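Local structure of phosphoserine aminotransferase (Bacillus alcalophilus, 1W23) at residues A[36-50]-A[233-245]. The protein catalyses the reversible, pyridoxal-phosphate-dependent transamination of 3-phosphohydroxypyruvate to phosphoserine, the second step of serine biosynthesis from 3-phosphoglycerate. Residues are numbered along the deposited sequence; the frame is centred on the assembly and turned at random. Where two conformers were deposited one is given.
Sequences VMELSHRSQSYEEVH and DSLYNTPPTFSIY. With PLP (pyridoxal-5'-phosphate), chain R.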
# COMPACT_ATOMS: atom_id res chain seq x y z
N VAL A 36 -9.77 -13.01 2.54
CA VAL A 36 -8.31 -12.91 2.34
C VAL A 36 -7.80 -11.71 3.14
O VAL A 36 -6.65 -11.78 3.59
CB VAL A 36 -7.99 -12.96 0.81
CG1 VAL A 36 -8.43 -11.68 0.22
CG2 VAL A 36 -6.53 -13.26 0.59
N MET A 37 -8.57 -10.63 3.32
CA MET A 37 -8.23 -9.39 4.09
C MET A 37 -8.06 -9.64 5.56
O MET A 37 -7.56 -8.74 6.25
CB MET A 37 -9.32 -8.30 3.87
CG MET A 37 -9.18 -7.49 2.63
SD MET A 37 -10.54 -6.38 2.72
CE MET A 37 -11.61 -7.22 1.64
N GLU A 38 -8.52 -10.78 6.08
CA GLU A 38 -8.54 -11.07 7.51
C GLU A 38 -7.51 -12.13 7.89
O GLU A 38 -7.43 -12.51 9.07
CB GLU A 38 -9.93 -11.57 7.90
CG GLU A 38 -11.02 -10.50 7.80
CD GLU A 38 -12.37 -11.10 8.13
OE1 GLU A 38 -12.82 -12.01 7.40
OE2 GLU A 38 -12.96 -10.68 9.18
N LEU A 39 -6.76 -12.65 6.91
CA LEU A 39 -5.78 -13.71 7.15
C LEU A 39 -4.43 -13.16 7.51
O LEU A 39 -4.02 -12.06 7.11
CB LEU A 39 -5.57 -14.49 5.85
CG LEU A 39 -6.74 -15.22 5.27
CD1 LEU A 39 -6.34 -15.81 3.92
CD2 LEU A 39 -7.25 -16.34 6.20
N SER A 40 -3.67 -13.98 8.25
CA SER A 40 -2.26 -13.71 8.39
C SER A 40 -1.52 -13.84 7.06
O SER A 40 -1.81 -14.75 6.28
CB SER A 40 -1.63 -14.76 9.35
OG SER A 40 -0.24 -14.55 9.47
N HIS A 41 -0.53 -13.00 6.82
CA HIS A 41 0.34 -13.16 5.66
C HIS A 41 1.27 -14.36 5.80
O HIS A 41 1.95 -14.70 4.82
CB HIS A 41 1.12 -11.85 5.41
CG HIS A 41 1.93 -11.36 6.55
ND1 HIS A 41 1.26 -10.95 7.71
CD2 HIS A 41 3.27 -11.18 6.70
CE1 HIS A 41 2.18 -10.58 8.56
NE2 HIS A 41 3.42 -10.68 7.95
N ARG A 42 1.27 -15.02 6.95
CA ARG A 42 2.01 -16.26 7.14
C ARG A 42 1.10 -17.48 7.17
O ARG A 42 1.56 -18.59 7.50
CB ARG A 42 2.77 -16.17 8.46
CG ARG A 42 3.79 -15.10 8.41
CD ARG A 42 4.84 -15.29 7.32
NE ARG A 42 5.82 -14.22 7.61
CZ ARG A 42 6.96 -14.14 6.95
NH1 ARG A 42 7.22 -15.06 6.02
NH2 ARG A 42 7.76 -13.13 7.28
N SER A 43 -0.17 -17.30 6.85
CA SER A 43 -1.05 -18.43 6.66
C SER A 43 -0.75 -19.22 5.37
O SER A 43 -0.30 -18.64 4.40
CB SER A 43 -2.54 -17.99 6.62
OG SER A 43 -2.85 -17.24 5.48
N GLN A 44 -1.02 -20.49 5.39
CA GLN A 44 -0.90 -21.27 4.14
C GLN A 44 -1.76 -20.64 3.04
O GLN A 44 -1.30 -20.60 1.89
CB GLN A 44 -1.37 -22.72 4.35
CG GLN A 44 -1.18 -23.55 3.11
CD GLN A 44 -0.88 -24.99 3.51
OE1 GLN A 44 -0.33 -25.27 4.58
NE2 GLN A 44 -1.30 -25.82 2.55
N SER A 45 -2.97 -20.19 3.35
CA SER A 45 -3.83 -19.69 2.29
C SER A 45 -3.23 -18.44 1.62
O SER A 45 -3.29 -18.36 0.37
CB SER A 45 -5.21 -19.37 2.85
OG SER A 45 -5.97 -20.56 3.18
N TYR A 46 -2.71 -17.53 2.44
CA TYR A 46 -2.12 -16.30 1.87
C TYR A 46 -0.80 -16.66 1.16
O TYR A 46 -0.51 -16.15 0.08
CB TYR A 46 -1.99 -15.12 2.89
CG TYR A 46 -1.33 -14.02 2.07
CD1 TYR A 46 -2.08 -13.28 1.17
CD2 TYR A 46 0.05 -13.73 2.16
CE1 TYR A 46 -1.48 -12.27 0.41
CE2 TYR A 46 0.64 -12.76 1.39
CZ TYR A 46 -0.14 -12.03 0.52
OH TYR A 46 0.43 -11.03 -0.28
N GLU A 47 0.05 -17.51 1.77
CA GLU A 47 1.33 -17.86 1.14
C GLU A 47 1.12 -18.44 -0.24
O GLU A 47 1.91 -18.18 -1.16
CB GLU A 47 2.14 -18.80 2.05
CG GLU A 47 2.73 -18.04 3.30
CD GLU A 47 3.44 -18.93 4.30
OE1 GLU A 47 4.15 -18.37 5.17
OE2 GLU A 47 3.27 -20.20 4.19
N GLU A 48 0.07 -19.24 -0.41
CA GLU A 48 -0.23 -19.79 -1.73
C GLU A 48 -0.57 -18.67 -2.74
O GLU A 48 -0.12 -18.75 -3.90
CB GLU A 48 -1.42 -20.77 -1.69
CG GLU A 48 -1.19 -22.07 -1.02
CD GLU A 48 -2.48 -22.93 -0.91
OE1 GLU A 48 -3.58 -22.50 -1.33
OE2 GLU A 48 -2.31 -24.07 -0.36
N VAL A 49 -1.34 -17.67 -2.34
CA VAL A 49 -1.66 -16.56 -3.23
C VAL A 49 -0.40 -15.76 -3.61
O VAL A 49 -0.20 -15.44 -4.78
CB VAL A 49 -2.66 -15.63 -2.52
CG1 VAL A 49 -2.82 -14.32 -3.29
CG2 VAL A 49 -4.01 -16.30 -2.31
N HIS A 50 0.44 -15.47 -2.63
CA HIS A 50 1.66 -14.70 -2.82
C HIS A 50 2.53 -15.40 -3.84
O HIS A 50 3.08 -14.82 -4.78
CB HIS A 50 2.31 -14.46 -1.46
CG HIS A 50 3.38 -13.43 -1.25
ND1 HIS A 50 3.16 -12.09 -1.01
CD2 HIS A 50 4.74 -13.59 -1.20
CE1 HIS A 50 4.32 -11.46 -0.83
NE2 HIS A 50 5.30 -12.36 -0.94
N ASP A 233 11.52 -12.27 0.75
CA ASP A 233 10.49 -12.58 -0.23
C ASP A 233 9.28 -11.65 -0.13
O ASP A 233 8.13 -12.09 -0.22
CB ASP A 233 10.05 -14.03 -0.14
CG ASP A 233 9.19 -14.51 -1.28
OD1 ASP A 233 9.25 -13.95 -2.39
OD2 ASP A 233 8.44 -15.47 -1.06
N SER A 234 9.55 -10.35 0.05
CA SER A 234 8.52 -9.34 0.12
C SER A 234 7.57 -9.54 1.32
O SER A 234 6.43 -9.06 1.27
CB SER A 234 7.73 -9.21 -1.21
OG SER A 234 8.61 -8.98 -2.29
N LEU A 235 8.04 -10.15 2.37
CA LEU A 235 7.31 -10.34 3.61
C LEU A 235 8.06 -9.81 4.81
O LEU A 235 7.89 -10.27 5.94
CB LEU A 235 6.98 -11.85 3.79
CG LEU A 235 6.10 -12.40 2.64
CD1 LEU A 235 6.19 -13.93 2.65
CD2 LEU A 235 4.68 -11.91 2.68
N TYR A 236 8.93 -8.82 4.60
CA TYR A 236 9.67 -8.22 5.69
C TYR A 236 8.71 -7.61 6.72
O TYR A 236 8.85 -7.80 7.92
CB TYR A 236 10.66 -7.15 5.17
CG TYR A 236 11.29 -6.46 6.36
CD1 TYR A 236 12.31 -7.10 7.12
CD2 TYR A 236 10.91 -5.20 6.76
CE1 TYR A 236 12.87 -6.44 8.20
CE2 TYR A 236 11.46 -4.55 7.88
CZ TYR A 236 12.44 -5.18 8.59
OH TYR A 236 13.04 -4.62 9.69
N ASN A 237 7.77 -6.84 6.23
CA ASN A 237 6.67 -6.32 7.04
C ASN A 237 5.37 -6.76 6.41
O ASN A 237 5.33 -7.56 5.46
CB ASN A 237 6.75 -4.80 7.29
CG ASN A 237 6.42 -3.96 6.08
OD1 ASN A 237 6.71 -4.35 4.95
ND2 ASN A 237 5.84 -2.78 6.32
N THR A 238 4.25 -6.26 6.91
CA THR A 238 2.95 -6.78 6.46
C THR A 238 2.70 -6.34 5.04
O THR A 238 2.65 -5.14 4.77
CB THR A 238 1.83 -6.29 7.37
OG1 THR A 238 2.15 -6.53 8.74
CG2 THR A 238 0.55 -7.05 7.03
N PRO A 239 2.49 -7.25 4.09
CA PRO A 239 2.25 -6.84 2.68
C PRO A 239 0.82 -6.36 2.49
O PRO A 239 -0.04 -6.61 3.33
CB PRO A 239 2.52 -8.11 1.91
CG PRO A 239 2.17 -9.22 2.87
CD PRO A 239 2.52 -8.72 4.24
N PRO A 240 0.57 -5.73 1.36
CA PRO A 240 -0.79 -5.32 0.95
C PRO A 240 -1.51 -6.57 0.40
O PRO A 240 -1.54 -6.83 -0.80
CB PRO A 240 -0.53 -4.24 -0.09
CG PRO A 240 0.76 -4.66 -0.74
CD PRO A 240 1.58 -5.24 0.39
N THR A 241 -2.06 -7.37 1.31
CA THR A 241 -2.48 -8.73 0.96
C THR A 241 -3.65 -8.72 -0.04
O THR A 241 -3.64 -9.52 -0.97
CB THR A 241 -2.88 -9.53 2.21
OG1 THR A 241 -3.84 -8.78 2.95
CG2 THR A 241 -1.69 -9.86 3.09
N PHE A 242 -4.61 -7.83 0.15
CA PHE A 242 -5.75 -7.82 -0.79
C PHE A 242 -5.30 -7.34 -2.17
O PHE A 242 -5.74 -7.90 -3.20
CB PHE A 242 -6.92 -7.00 -0.27
CG PHE A 242 -8.18 -7.21 -1.12
CD1 PHE A 242 -8.86 -8.41 -1.05
CD2 PHE A 242 -8.66 -6.23 -1.94
CE1 PHE A 242 -9.98 -8.61 -1.82
CE2 PHE A 242 -9.79 -6.44 -2.72
CZ PHE A 242 -10.49 -7.65 -2.64
N SER A 243 -4.42 -6.37 -2.24
CA SER A 243 -3.90 -5.92 -3.56
C SER A 243 -3.14 -7.05 -4.25
O SER A 243 -3.29 -7.20 -5.49
CB SER A 243 -3.04 -4.68 -3.42
OG SER A 243 -3.78 -3.59 -2.96
N ILE A 244 -2.33 -7.80 -3.53
CA ILE A 244 -1.59 -8.91 -4.15
C ILE A 244 -2.54 -10.02 -4.57
O ILE A 244 -2.36 -10.64 -5.65
CB ILE A 244 -0.46 -9.38 -3.21
CG1 ILE A 244 0.61 -8.28 -3.10
CG2 ILE A 244 0.13 -10.70 -3.67
CD1 ILE A 244 1.54 -8.40 -1.90
N TYR A 245 -3.57 -10.31 -3.78
CA TYR A 245 -4.59 -11.28 -4.17
C TYR A 245 -5.29 -10.82 -5.43
O TYR A 245 -5.50 -11.63 -6.37
CB TYR A 245 -5.58 -11.40 -2.97
CG TYR A 245 -6.90 -11.97 -3.37
CD1 TYR A 245 -7.12 -13.34 -3.49
CD2 TYR A 245 -7.99 -11.15 -3.66
CE1 TYR A 245 -8.35 -13.85 -3.86
CE2 TYR A 245 -9.20 -11.65 -4.05
CZ TYR A 245 -9.37 -13.03 -4.15
OH TYR A 245 -10.61 -13.48 -4.57
N1 PLP R . 4.26 -1.54 15.35
C2 PLP R . 3.37 -2.31 16.07
C2A PLP R . 3.07 -1.85 17.47
C3 PLP R . 2.81 -3.45 15.48
O3 PLP R . 1.95 -4.15 16.17
C4 PLP R . 3.12 -3.73 14.14
C4A PLP R . 2.45 -4.92 13.41
C5 PLP R . 4.06 -2.96 13.46
C6 PLP R . 4.62 -1.86 14.07
C5A PLP R . 4.63 -3.28 12.03
O4P PLP R . 3.52 -2.86 11.08
P PLP R . 3.78 -3.11 9.50
O1P PLP R . 3.89 -4.59 9.31
O2P PLP R . 5.05 -2.40 9.15
O3P PLP R . 2.56 -2.49 8.90
O HOH W 1 -4.72 -10.40 4.94
O HOH W 2 6.18 -9.91 8.61
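Helices 44-50 and 241-245 cross at 49°, their axes 9.9 Å apart at closest approach, with Val49 beside Tyr245 and His50 beside Ile244. His50 suits its place because its ring carries two nitrogens: NE2 donates in the ring plane to Asp233 O (2.9 Å, 164° at the hydrogen), and ND1 is hydrogen-bonded to Tyr46 OH. In the conformer described, the two bonds orient the ring, while Leu235 CD2 lies over one face. Tyr46, its CG anti to the backbone N (chi1 178°), reaches across so that Thr241 CG2 rests on its ring face and Ile244 packs round its hydroxyl. The loop 237-239 belongs to the class-V aminotransferase active site at the dimer interface: Asn237 ND2 and Thr238 N and OG1 bind the phosphate, and Ser77 and Gln195 of the second subunit also hydrogen-bond to the cofactor. His41 CG lies 3.6 Å from Pro239 CD, a methylene of a compact, restricted ring, and Thr238 CG2 sits over one His41 face. Slim, branched Val36 sends CG1 over the Tyr245 face and against the Phe242 edge, and flexible Met37 lays CE over the Phe242 face (CH-pi), with SD 4.9 Å from that ring's centroid, a Met-aromatic contact.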